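Local coordinates for malonyl CoA-acyl carrier protein transacylase (PDB 2QC3) that transfers the malonyl group from malonyl-CoA to holo acyl carrier protein, a step that supplies malonyl-ACP for fatty acid biosynthesis in Mycobacterium tuberculosis, at residues 20-24 / 25-29; 40-43 / 44-47; 63-66 / 67-71; 142-145 / 146-149. One frame throughout, in Å; residues are numbered along the deposited sequence.

Contact 1. Residues 20-24 / 25-29; sequences PWLQL and PGAAD
Leu-24 and Ala-27 meet where the loop 20-24 runs into helix 27-37. Leu-24 CB sits 4.1 Å from the CB of Ala-27 and presses against the ring of the next residue, Pro-25, with Leu-24 CB only 3.4 Å from Pro-25 CD, a tight approach built into the Leu-Pro link. A chi1 of -71° places CG beside the backbone N, and from that branch point the two methyls part. CD2 stays with the proline, 3.9 Å from Pro-25 CD, while CD1 lies at the edge of the Trp-21 indole, in its plane. The carbonyl of Leu-24 accepts from Ala-27 N at 3.2 Å, the donor standing well above the carbonyl plane. One water ties the turn together: it donates to Leu-22 O and Leu-24 O and accepts from Ala-28 N, so an amide in the first turn of the helix is satisfied by solvent. Leu-22 CD2 comes to 4.1 Å from Ala-28 CA. Trp-21 turns inward onto Leu-70 and Ala-71 of helix 57-77. Residues 21 to 24 form a type I beta turn, closed by Leu-24 N bonding to Trp-21 O. Gly-26, with positive phi (96°), takes the N-cap position: this is a loop-to-helix junction, a beta turn leading through a proline into a helix start.

Contact 2. Residues 40-43 / 44-47; sequences LDLA and RLGT
Asp-41 grips the start of helix 42-47 with both its side chain and its backbone. Its OD1 accepts from Arg-44 N at 3.1 Å, a nearly straight bond (173° at the hydrogen) that meets the carboxylate from above its plane. The carbonyl O of Asp-41 takes Leu-45 N, and Leu-42 O takes Gly-46 N at 2.8 Å. Thr-47 OG1, one turn after Ala-43, donates to Ala-43 O at 2.7 Å; chi1 of 57° tucks the hydroxyl between backbone N and carbonyl carbon, back toward the preceding turn.

The aliphatic part of Arg-44 then lies across the Asp-41 side chain at about a right angle, with Arg-44 CG 3.0 Å from Asp-41 OD1. The chain bends at chi3, and its guanidinium makes its salt bridge elsewhere, to Glu-53; Asp-41 OD2 and Arg-44 NE remain 4.9 Å apart, not in contact, though the opposite charges may still attract weakly. Farther out comes the greasy side. Leu-45 CD1 packs on Leu-40 CG at 3.6 Å, the two side chains roughly perpendicular, and on Leu-42 CD2 at 4.1 Å. Leu-45 continues onto Val-59 and Leu-63 of helix 57-77, while Leu-42 packs on Ile-31 and Trp-34 of helix 27-37. Asp-41 is also the centre of an inverse gamma turn. The OD1 bond to Arg-44 N makes it an aspartate N-cap, here opening a short helix that packs on two longer ones.

Contact 3. Residues 63-66 / 67-71; sequences LIVA and ATLLA
Ala-66 and Ala-67, joined at the middle of helix 57-77, have the most surface buried here, followed by Val-65. All three belong to regular alpha-helical backbone. Ala-67 N bonds to Leu-63 O at 2.9 Å, and the CB of Ala-67 rests 3.6 Å from that same Leu-63 O. Just before it in the chain, Ala-66 O accepts from Leu-70 N at 3.0 Å, with Leu-70 CG close over the carbonyl oxygen at 3.3 Å from Ala-66 O. Between them, Thr-68 N and Leu-69 N bond to Ile-64 O and Val-65 O.

Val-65 supplies the side-chain contact between the two halves. Its CG1, anti to the backbone N (chi1 169°), leans along the helix and meets Leu-69 CD1 at 3.7 Å, the two side chains lying side by side and pointing the same way. Thr-68 OG1 has its hydrogen bond outside, to Pro-270 O.

Three helices pack around this buried part of helix 57-77, and Leu-69 touches all of them. Val-65 joins it on helix 107-125, Thr-68 on helix 94-101, and Ala-66 and Leu-70 on Trp-34 of helix 27-37. Ile-64 touches Gln-13 and lies about 8 Å, side chain to side chain, from Ser-92, the probable nucleophile that follows strand 86-90.

Contact 4. Residues 142-145 / 146-149; sequences EVLS and RLEQ
Ser-145 and Gln-149 pair one turn apart on helix 140-149. Gln-149 NE2 donates to Ser-145 OG at 3.1 Å along a somewhat bent path (140° at the hydrogen), the hydroxyl lying a little out of the amide plane. Ser-145 OG is put there by a chi1 of 167°, which swings it away from its own N and forward along the helix. The glutamine lies back over the last turn, its CG 3.1 Å from Ser-145 O, an oxygen that also accepts from Gln-149 N.

The other end of the same amide is held from the side by Arg-146. Its NH1 donates to Gln-149 OE1 at 3.0 Å, in the guanidinium plane but well above the plane of the glutamine carbonyl. Bonded at both OE1 and NE2, the amide has its flip fixed: Ser-145, Gln-149 and Arg-146 form a short polar chain along one side of the helix. Arg-146 reaches it through a bend at chi2 (55°).

These residues make up most of the short helix 140-149, beside the mixed sheet of the smaller lobe of the acyltransferase fold. The i to i+4 backbone bonds run unbroken, from Arg-146 N to Glu-142 O through to the Gln-149 amide. On the apolar side, Leu-147 CD1 meets Leu-144 CD2 at 4.2 Å, and Leu-147 CG meets Val-143 CG1 at 4.4 Å. Behind them, Leu-144 and Leu-147 rest on Pro-154 of strand 153-159, Val-143 packs on Pro-180 and Ala-183, and Asp-139 OD1 accepts from Glu-142 N.

In the fold
Contacts 1, 2 and 3 form one cluster, and contact 4 lies on the opposite side of the chain's centre, about 36 Å from contact 3 between centres. Contact 3 is the fully buried member, all aliphatic apart from one threonine. Contacts 1 and 2 are partly buried and both pack on its helix, 57-77: Leu-70 reaches the carbonyl of Ala-27, while Leu-63 reaches Gly-46. They also touch each other, Leu-22 CD1 to Thr-47 CG2 at 3.4 Å. Both mark helix beginnings, one relying on a water and a glycine, the other on an aspartate cap. Contact 4, partly buried like them, lies within a helix and carries a polar side-chain chain along it.

Contact 1. Residues 20-24 / 25-29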
ATOM      1  N   PRO A  20      -2.959  19.740  -3.675  1.00 47.30           N
ATOM      2  CA  PRO A  20      -4.288  19.997  -3.121  1.00 47.29           C
ATOM      3  C   PRO A  20      -4.420  19.742  -1.623  1.00 47.61           C
ATOM      4  O   PRO A  20      -5.435  20.091  -1.027  1.00 47.84           O
ATOM      5  CB  PRO A  20      -5.179  19.086  -3.951  1.00 47.67           C
ATOM      6  CG  PRO A  20      -4.281  17.910  -4.223  1.00 47.86           C
ATOM      7  CD  PRO A  20      -2.978  18.574  -4.578  1.00 47.40           C
ATOM      8  N   TRP A  21      -3.404  19.142  -1.011  1.00 47.15           N
ATOM      9  CA  TRP A  21      -3.471  18.874   0.421  1.00 46.87           C
ATOM     10  C   TRP A  21      -2.665  19.855   1.261  1.00 48.06           C
ATOM     11  O   TRP A  21      -2.993  20.099   2.422  1.00 47.06           O
ATOM     12  CB  TRP A  21      -3.042  17.434   0.725  1.00 45.20           C
ATOM     13  CG  TRP A  21      -3.961  16.419   0.114  1.00 42.73           C
ATOM     14  CD1 TRP A  21      -3.764  15.732  -1.047  1.00 43.26           C
ATOM     15  CD2 TRP A  21      -5.258  16.036   0.592  1.00 41.83           C
ATOM     16  NE1 TRP A  21      -4.857  14.947  -1.326  1.00 42.52           N
ATOM     17  CE2 TRP A  21      -5.789  15.114  -0.337  1.00 41.98           C
ATOM     18  CE3 TRP A  21      -6.024  16.385   1.713  1.00 41.52           C
ATOM     19  CZ2 TRP A  21      -7.056  14.533  -0.179  1.00 40.41           C
ATOM     20  CZ3 TRP A  21      -7.287  15.806   1.870  1.00 41.07           C
ATOM     21  CH2 TRP A  21      -7.786  14.890   0.926  1.00 39.24           C
ATOM     22  N   LEU A  22      -1.624  20.432   0.672  1.00 49.66           N
ATOM     23  CA  LEU A  22      -0.787  21.390   1.386  1.00 52.10           C
ATOM     24  C   LEU A  22      -1.527  22.706   1.622  1.00 53.67           C
ATOM     25  O   LEU A  22      -0.967  23.655   2.169  1.00 53.03           O
ATOM     26  CB  LEU A  22       0.505  21.654   0.607  1.00 51.87           C
ATOM     27  CG  LEU A  22       1.472  20.477   0.464  1.00 51.63           C
ATOM     28  CD1 LEU A  22       2.691  20.912  -0.328  1.00 51.42           C
ATOM     29  CD2 LEU A  22       1.883  19.977   1.841  1.00 52.95           C
ATOM     30  N   GLN A  23      -2.786  22.756   1.202  1.00 55.75           N
ATOM     31  CA  GLN A  23      -3.595  23.952   1.382  1.00 58.26           C
ATOM     32  C   GLN A  23      -4.283  23.909   2.743  1.00 58.58           C
ATOM     33  O   GLN A  23      -4.596  24.950   3.320  1.00 59.40           O
ATOM     34  CB  GLN A  23      -4.643  24.057   0.269  1.00 59.57           C
ATOM     35  CG  GLN A  23      -4.060  24.242  -1.128  1.00 61.75           C
ATOM     36  CD  GLN A  23      -5.118  24.188  -2.220  1.00 64.19           C
ATOM     37  OE1 GLN A  23      -4.812  24.313  -3.406  1.00 66.02           O
ATOM     38  NE2 GLN A  23      -6.372  23.997  -1.823  1.00 65.22           N
ATOM     39  N   LEU A  24      -4.514  22.702   3.251  1.00 58.78           N
ATOM     40  CA  LEU A  24      -5.169  22.529   4.544  1.00 58.84           C
ATOM     41  C   LEU A  24      -4.353  23.130   5.681  1.00 58.82           C
ATOM     42  O   LEU A  24      -3.131  23.258   5.588  1.00 58.47           O
ATOM     43  CB  LEU A  24      -5.410  21.044   4.839  1.00 59.32           C
ATOM     44  CG  LEU A  24      -6.481  20.305   4.032  1.00 60.05           C
ATOM     45  CD1 LEU A  24      -6.423  18.824   4.361  1.00 59.78           C
ATOM     46  CD2 LEU A  24      -7.859  20.880   4.326  1.00 60.09           C
ATOM     47  N   PRO A  25      -5.028  23.510   6.776  1.00 58.38           N
ATOM     48  CA  PRO A  25      -4.362  24.099   7.940  1.00 57.61           C
ATOM     49  C   PRO A  25      -3.505  23.075   8.676  1.00 56.15           C
ATOM     50  O   PRO A  25      -4.012  22.074   9.187  1.00 55.84           O
ATOM     51  CB  PRO A  25      -5.531  24.599   8.784  1.00 58.66           C
ATOM     52  CG  PRO A  25      -6.606  23.598   8.481  1.00 60.04           C
ATOM     53  CD  PRO A  25      -6.487  23.447   6.981  1.00 59.50           C
ATOM     54  N   GLY A  26      -2.203  23.332   8.718  1.00 54.52           N
ATOM     55  CA  GLY A  26      -1.292  22.430   9.393  1.00 52.57           C
ATOM     56  C   GLY A  26      -0.629  21.455   8.443  1.00 50.44           C
ATOM     57  O   GLY A  26       0.320  20.763   8.816  1.00 49.81           O
ATOM     58  N   ALA A  27      -1.129  21.400   7.214  1.00 48.78           N
ATOM     59  CA  ALA A  27      -0.581  20.501   6.206  1.00 47.61           C
ATOM     60  C   ALA A  27       0.905  20.764   5.987  1.00 47.44           C
ATOM     61  O   ALA A  27       1.746  19.921   6.315  1.00 45.42           O
ATOM     62  CB  ALA A  27      -1.342  20.661   4.891  1.00 47.43           C
ATOM     63  N   ALA A  28       1.221  21.936   5.439  1.00 45.90           N
ATOM     64  CA  ALA A  28       2.604  22.313   5.164  1.00 46.52           C
ATOM     65  C   ALA A  28       3.507  22.035   6.361  1.00 46.16           C
ATOM     66  O   ALA A  28       4.633  21.561   6.209  1.00 45.40           O
ATOM     67  CB  ALA A  28       2.679  23.791   4.790  1.00 46.29           C
ATOM     68  N   ASP A  29       2.999  22.331   7.551  1.00 45.63           N
ATOM     69  CA  ASP A  29       3.757  22.129   8.776  1.00 45.87           C
ATOM     70  C   ASP A  29       4.014  20.652   9.059  1.00 45.29           C
ATOM     71  O   ASP A  29       5.084  20.286   9.548  1.00 44.09           O
ATOM     72  CB  ASP A  29       3.018  22.771   9.948  1.00 47.48           C
ATOM     73  CG  ASP A  29       3.789  22.677  11.239  1.00 49.17           C
ATOM     74  OD1 ASP A  29       3.799  21.588  11.849  1.00 48.94           O
ATOM     75  OD2 ASP A  29       4.393  23.695  11.641  1.00 51.70           O
TER
HETATM   76  O   HOH W   1      -0.603  24.127   4.879  1.00 36.63           O

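Contact 2. Residues 40-43 / 44-47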
ATOM      1  N   LEU A  40      13.745  13.640   3.860  1.00 41.50           N
ATOM      2  CA  LEU A  40      13.413  13.787   2.455  1.00 41.74           C
ATOM      3  C   LEU A  40      12.555  15.041   2.277  1.00 41.80           C
ATOM      4  O   LEU A  40      11.653  15.296   3.071  1.00 42.42           O
ATOM      5  CB  LEU A  40      12.630  12.552   2.001  1.00 42.88           C
ATOM      6  CG  LEU A  40      12.906  11.880   0.655  1.00 43.70           C
ATOM      7  CD1 LEU A  40      14.365  11.455   0.566  1.00 42.67           C
ATOM      8  CD2 LEU A  40      11.992  10.661   0.520  1.00 42.99           C
ATOM      9  N   ASP A  41      12.836  15.821   1.241  1.00 42.27           N
ATOM     10  CA  ASP A  41      12.068  17.035   0.979  1.00 43.39           C
ATOM     11  C   ASP A  41      10.742  16.619   0.355  1.00 41.97           C
ATOM     12  O   ASP A  41      10.526  16.807  -0.840  1.00 42.89           O
ATOM     13  CB  ASP A  41      12.824  17.949   0.011  1.00 44.84           C
ATOM     14  CG  ASP A  41      12.282  19.372  -0.002  1.00 46.91           C
ATOM     15  OD1 ASP A  41      11.045  19.553   0.007  1.00 46.53           O
ATOM     16  OD2 ASP A  41      13.101  20.315  -0.035  1.00 49.14           O
ATOM     17  N   LEU A  42       9.860  16.047   1.167  1.00 42.05           N
ATOM     18  CA  LEU A  42       8.560  15.590   0.688  1.00 42.68           C
ATOM     19  C   LEU A  42       7.749  16.706   0.035  1.00 42.97           C
ATOM     20  O   LEU A  42       6.974  16.458  -0.886  1.00 43.28           O
ATOM     21  CB  LEU A  42       7.760  14.977   1.842  1.00 42.05           C
ATOM     22  CG  LEU A  42       8.381  13.739   2.500  1.00 40.86           C
ATOM     23  CD1 LEU A  42       7.519  13.288   3.665  1.00 41.70           C
ATOM     24  CD2 LEU A  42       8.515  12.627   1.469  1.00 40.52           C
ATOM     25  N   ALA A  43       7.932  17.931   0.515  1.00 43.93           N
ATOM     26  CA  ALA A  43       7.212  19.081  -0.022  1.00 44.87           C
ATOM     27  C   ALA A  43       7.400  19.216  -1.530  1.00 44.93           C
ATOM     28  O   ALA A  43       6.428  19.219  -2.286  1.00 44.94           O
ATOM     29  CB  ALA A  43       7.673  20.355   0.675  1.00 44.66           C
ATOM     30  N   ARG A  44       8.649  19.330  -1.970  1.00 45.71           N
ATOM     31  CA  ARG A  44       8.930  19.468  -3.395  1.00 46.92           C
ATOM     32  C   ARG A  44       8.646  18.170  -4.140  1.00 46.54           C
ATOM     33  O   ARG A  44       8.217  18.190  -5.293  1.00 46.24           O
ATOM     34  CB  ARG A  44      10.385  19.882  -3.623  1.00 48.35           C
ATOM     35  CG  ARG A  44      11.406  18.987  -2.944  1.00 52.41           C
ATOM     36  CD  ARG A  44      12.823  19.245  -3.453  1.00 53.57           C
ATOM     37  NE  ARG A  44      13.211  18.304  -4.506  1.00 55.63           N
ATOM     38  CZ  ARG A  44      12.647  18.236  -5.709  1.00 56.19           C
ATOM     39  NH1 ARG A  44      11.659  19.058  -6.039  1.00 56.78           N
ATOM     40  NH2 ARG A  44      13.065  17.333  -6.584  1.00 55.41           N
ATOM     41  N   LEU A  45       8.882  17.043  -3.474  1.00 46.17           N
ATOM     42  CA  LEU A  45       8.651  15.736  -4.079  1.00 44.33           C
ATOM     43  C   LEU A  45       7.190  15.526  -4.456  1.00 43.23           C
ATOM     44  O   LEU A  45       6.891  14.996  -5.521  1.00 44.04           O
ATOM     45  CB  LEU A  45       9.098  14.627  -3.122  1.00 44.19           C
ATOM     46  CG  LEU A  45      10.606  14.545  -2.879  1.00 44.41           C
ATOM     47  CD1 LEU A  45      10.906  13.568  -1.758  1.00 45.02           C
ATOM     48  CD2 LEU A  45      11.299  14.126  -4.168  1.00 45.35           C
ATOM     49  N   GLY A  46       6.284  15.954  -3.584  1.00 42.40           N
ATOM     50  CA  GLY A  46       4.868  15.780  -3.847  1.00 42.49           C
ATOM     51  C   GLY A  46       4.197  16.905  -4.611  1.00 43.63           C
ATOM     52  O   GLY A  46       3.014  16.809  -4.939  1.00 42.49           O
ATOM     53  N   THR A  47       4.935  17.972  -4.899  1.00 45.13           N
ATOM     54  CA  THR A  47       4.360  19.098  -5.626  1.00 47.44           C
ATOM     55  C   THR A  47       5.028  19.362  -6.973  1.00 48.75           C
ATOM     56  O   THR A  47       4.386  19.253  -8.018  1.00 49.01           O
ATOM     57  CB  THR A  47       4.408  20.402  -4.786  1.00 46.97           C
ATOM     58  OG1 THR A  47       5.759  20.683  -4.396  1.00 46.92           O
ATOM     59  CG2 THR A  47       3.543  20.266  -3.547  1.00 45.92           C
TER

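Contact 3. Residues 63-66 / 67-71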
ATOM      1  N   LEU A  63       6.227   9.148   0.186  1.00 25.29           N
ATOM      2  CA  LEU A  63       5.383  10.169  -0.418  1.00 26.14           C
ATOM      3  C   LEU A  63       3.929   9.701  -0.401  1.00 26.36           C
ATOM      4  O   LEU A  63       3.024  10.458  -0.040  1.00 25.98           O
ATOM      5  CB  LEU A  63       5.848  10.433  -1.852  1.00 27.56           C
ATOM      6  CG  LEU A  63       5.317  11.664  -2.591  1.00 32.31           C
ATOM      7  CD1 LEU A  63       5.644  12.930  -1.806  1.00 30.72           C
ATOM      8  CD2 LEU A  63       5.947  11.717  -3.982  1.00 32.06           C
ATOM      9  N   ILE A  64       3.709   8.447  -0.786  1.00 25.27           N
ATOM     10  CA  ILE A  64       2.365   7.881  -0.790  1.00 25.57           C
ATOM     11  C   ILE A  64       1.792   7.830   0.623  1.00 25.59           C
ATOM     12  O   ILE A  64       0.631   8.185   0.837  1.00 26.67           O
ATOM     13  CB  ILE A  64       2.353   6.463  -1.398  1.00 25.18           C
ATOM     14  CG1 ILE A  64       2.643   6.551  -2.897  1.00 25.35           C
ATOM     15  CG2 ILE A  64       0.992   5.788  -1.163  1.00 24.85           C
ATOM     16  CD1 ILE A  64       2.903   5.210  -3.549  1.00 26.10           C
ATOM     17  N   VAL A  65       2.600   7.387   1.583  1.00 25.29           N
ATOM     18  CA  VAL A  65       2.158   7.318   2.970  1.00 24.67           C
ATOM     19  C   VAL A  65       1.869   8.730   3.473  1.00 26.07           C
ATOM     20  O   VAL A  65       0.902   8.949   4.200  1.00 23.79           O
ATOM     21  CB  VAL A  65       3.227   6.642   3.884  1.00 25.26           C
ATOM     22  CG1 VAL A  65       2.854   6.819   5.352  1.00 25.24           C
ATOM     23  CG2 VAL A  65       3.324   5.154   3.561  1.00 20.91           C
ATOM     24  N   ALA A  66       2.704   9.692   3.073  1.00 25.88           N
ATOM     25  CA  ALA A  66       2.518  11.085   3.489  1.00 27.56           C
ATOM     26  C   ALA A  66       1.178  11.636   2.981  1.00 26.99           C
ATOM     27  O   ALA A  66       0.439  12.280   3.725  1.00 28.15           O
ATOM     28  CB  ALA A  66       3.676  11.956   2.971  1.00 27.01           C
ATOM     29  N   ALA A  67       0.873  11.381   1.715  1.00 26.43           N
ATOM     30  CA  ALA A  67      -0.377  11.843   1.119  1.00 27.43           C
ATOM     31  C   ALA A  67      -1.550  11.220   1.868  1.00 27.74           C
ATOM     32  O   ALA A  67      -2.532  11.896   2.197  1.00 27.66           O
ATOM     33  CB  ALA A  67      -0.434  11.448  -0.347  1.00 24.93           C
ATOM     34  N   THR A  68      -1.435   9.925   2.141  1.00 26.93           N
ATOM     35  CA  THR A  68      -2.488   9.214   2.847  1.00 25.60           C
ATOM     36  C   THR A  68      -2.774   9.768   4.229  1.00 25.05           C
ATOM     37  O   THR A  68      -3.933   9.988   4.588  1.00 24.39           O
ATOM     38  CB  THR A  68      -2.183   7.703   2.973  1.00 23.87           C
ATOM     39  OG1 THR A  68      -2.261   7.102   1.678  1.00 24.17           O
ATOM     40  CG2 THR A  68      -3.205   7.016   3.893  1.00 23.12           C
ATOM     41  N   LEU A  69      -1.718  10.004   4.996  1.00 24.29           N
ATOM     42  CA  LEU A  69      -1.883  10.501   6.346  1.00 25.59           C
ATOM     43  C   LEU A  69      -2.324  11.960   6.429  1.00 25.87           C
ATOM     44  O   LEU A  69      -2.984  12.345   7.389  1.00 26.82           O
ATOM     45  CB  LEU A  69      -0.602  10.244   7.150  1.00 22.59           C
ATOM     46  CG  LEU A  69      -0.247   8.743   7.156  1.00 24.15           C
ATOM     47  CD1 LEU A  69       0.949   8.473   8.068  1.00 21.26           C
ATOM     48  CD2 LEU A  69      -1.467   7.931   7.613  1.00 21.22           C
ATOM     49  N   LEU A  70      -1.969  12.779   5.444  1.00 27.95           N
ATOM     50  CA  LEU A  70      -2.414  14.175   5.466  1.00 29.76           C
ATOM     51  C   LEU A  70      -3.939  14.155   5.453  1.00 30.29           C
ATOM     52  O   LEU A  70      -4.592  14.868   6.221  1.00 31.03           O
ATOM     53  CB  LEU A  70      -1.918  14.936   4.235  1.00 29.11           C
ATOM     54  CG  LEU A  70      -0.465  15.404   4.200  1.00 30.24           C
ATOM     55  CD1 LEU A  70      -0.180  16.018   2.843  1.00 30.21           C
ATOM     56  CD2 LEU A  70      -0.213  16.417   5.314  1.00 31.17           C
ATOM     57  N   ALA A  71      -4.494  13.315   4.582  1.00 30.29           N
ATOM     58  CA  ALA A  71      -5.937  13.173   4.446  1.00 31.80           C
ATOM     59  C   ALA A  71      -6.521  12.630   5.738  1.00 33.80           C
ATOM     60  O   ALA A  71      -7.554  13.105   6.215  1.00 33.65           O
ATOM     61  CB  ALA A  71      -6.261  12.238   3.291  1.00 30.98           C
TER

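Contact 4. Residues 142-145 / 146-149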
ATOM      1  N   GLU A 142      -3.942 -22.380 -14.451  1.00 28.32           N
ATOM      2  CA  GLU A 142      -2.891 -22.378 -15.460  1.00 30.07           C
ATOM      3  C   GLU A 142      -1.894 -21.226 -15.280  1.00 27.00           C
ATOM      4  O   GLU A 142      -0.690 -21.418 -15.417  1.00 25.42           O
ATOM      5  CB  GLU A 142      -3.508 -22.321 -16.854  1.00 33.71           C
ATOM      6  CG  GLU A 142      -4.390 -23.521 -17.166  1.00 42.13           C
ATOM      7  CD  GLU A 142      -3.678 -24.842 -16.928  1.00 46.15           C
ATOM      8  OE1 GLU A 142      -2.571 -25.031 -17.482  1.00 48.60           O
ATOM      9  OE2 GLU A 142      -4.221 -25.695 -16.188  1.00 49.58           O
ATOM     10  N   VAL A 143      -2.391 -20.033 -14.976  1.00 26.23           N
ATOM     11  CA  VAL A 143      -1.508 -18.892 -14.770  1.00 24.54           C
ATOM     12  C   VAL A 143      -0.605 -19.138 -13.556  1.00 24.02           C
ATOM     13  O   VAL A 143       0.619 -19.064 -13.663  1.00 24.19           O
ATOM     14  CB  VAL A 143      -2.309 -17.581 -14.559  1.00 24.69           C
ATOM     15  CG1 VAL A 143      -1.409 -16.489 -14.004  1.00 22.46           C
ATOM     16  CG2 VAL A 143      -2.897 -17.120 -15.885  1.00 24.55           C
ATOM     17  N   LEU A 144      -1.205 -19.450 -12.412  1.00 23.24           N
ATOM     18  CA  LEU A 144      -0.423 -19.686 -11.206  1.00 23.29           C
ATOM     19  C   LEU A 144       0.581 -20.805 -11.432  1.00 24.10           C
ATOM     20  O   LEU A 144       1.760 -20.649 -11.130  1.00 23.19           O
ATOM     21  CB  LEU A 144      -1.345 -19.987 -10.020  1.00 20.23           C
ATOM     22  CG  LEU A 144      -2.085 -18.723  -9.552  1.00 21.80           C
ATOM     23  CD1 LEU A 144      -3.065 -19.037  -8.445  1.00 20.00           C
ATOM     24  CD2 LEU A 144      -1.063 -17.705  -9.073  1.00 19.62           C
ATOM     25  N   SER A 145       0.115 -21.915 -11.991  1.00 24.89           N
ATOM     26  CA  SER A 145       0.975 -23.051 -12.298  1.00 25.75           C
ATOM     27  C   SER A 145       2.142 -22.617 -13.181  1.00 25.75           C
ATOM     28  O   SER A 145       3.289 -22.998 -12.948  1.00 25.21           O
ATOM     29  CB  SER A 145       0.167 -24.128 -13.020  1.00 27.71           C
ATOM     30  OG  SER A 145       1.011 -25.107 -13.588  1.00 31.40           O
ATOM     31  N   ARG A 146       1.852 -21.814 -14.197  1.00 24.73           N
ATOM     32  CA  ARG A 146       2.908 -21.353 -15.076  1.00 23.15           C
ATOM     33  C   ARG A 146       3.925 -20.528 -14.294  1.00 22.13           C
ATOM     34  O   ARG A 146       5.123 -20.647 -14.522  1.00 21.77           O
ATOM     35  CB  ARG A 146       2.334 -20.525 -16.230  1.00 23.79           C
ATOM     36  CG  ARG A 146       3.391 -20.058 -17.235  1.00 24.41           C
ATOM     37  CD  ARG A 146       4.199 -21.238 -17.770  1.00 26.55           C
ATOM     38  NE  ARG A 146       5.245 -20.832 -18.704  1.00 29.95           N
ATOM     39  CZ  ARG A 146       6.186 -21.647 -19.177  1.00 31.33           C
ATOM     40  NH1 ARG A 146       6.216 -22.920 -18.798  1.00 29.92           N
ATOM     41  NH2 ARG A 146       7.088 -21.195 -20.036  1.00 30.32           N
ATOM     42  N   LEU A 147       3.451 -19.699 -13.365  1.00 20.90           N
ATOM     43  CA  LEU A 147       4.365 -18.882 -12.574  1.00 23.09           C
ATOM     44  C   LEU A 147       5.367 -19.745 -11.803  1.00 21.85           C
ATOM     45  O   LEU A 147       6.563 -19.460 -11.802  1.00 20.16           O
ATOM     46  CB  LEU A 147       3.601 -17.979 -11.590  1.00 22.12           C
ATOM     47  CG  LEU A 147       2.595 -16.945 -12.117  1.00 25.15           C
ATOM     48  CD1 LEU A 147       2.265 -15.950 -10.991  1.00 24.15           C
ATOM     49  CD2 LEU A 147       3.165 -16.195 -13.312  1.00 23.53           C
ATOM     50  N   GLU A 148       4.887 -20.793 -11.146  1.00 23.56           N
ATOM     51  CA  GLU A 148       5.786 -21.665 -10.389  1.00 27.07           C
ATOM     52  C   GLU A 148       6.780 -22.338 -11.321  1.00 25.42           C
ATOM     53  O   GLU A 148       7.942 -22.502 -10.971  1.00 26.45           O
ATOM     54  CB  GLU A 148       4.996 -22.731  -9.623  1.00 28.44           C
ATOM     55  CG  GLU A 148       5.832 -23.750  -8.881  1.00 32.44           C
ATOM     56  CD  GLU A 148       5.645 -25.149  -9.429  1.00 37.30           C
ATOM     57  OE1 GLU A 148       6.075 -25.411 -10.574  1.00 36.54           O
ATOM     58  OE2 GLU A 148       5.054 -25.989  -8.717  1.00 43.93           O
ATOM     59  N   GLN A 149       6.314 -22.723 -12.503  1.00 25.46           N
ATOM     60  CA  GLN A 149       7.170 -23.371 -13.496  1.00 27.81           C
ATOM     61  C   GLN A 149       8.355 -22.480 -13.860  1.00 26.75           C
ATOM     62  O   GLN A 149       9.435 -22.975 -14.161  1.00 26.81           O
ATOM     63  CB  GLN A 149       6.387 -23.665 -14.782  1.00 29.31           C
ATOM     64  CG  GLN A 149       5.236 -24.661 -14.664  1.00 34.70           C
ATOM     65  CD  GLN A 149       4.414 -24.731 -15.949  1.00 37.65           C
ATOM     66  OE1 GLN A 149       4.956 -24.959 -17.031  1.00 40.83           O
ATOM     67  NE2 GLN A 149       3.104 -24.528 -15.835  1.00 38.64           N
TER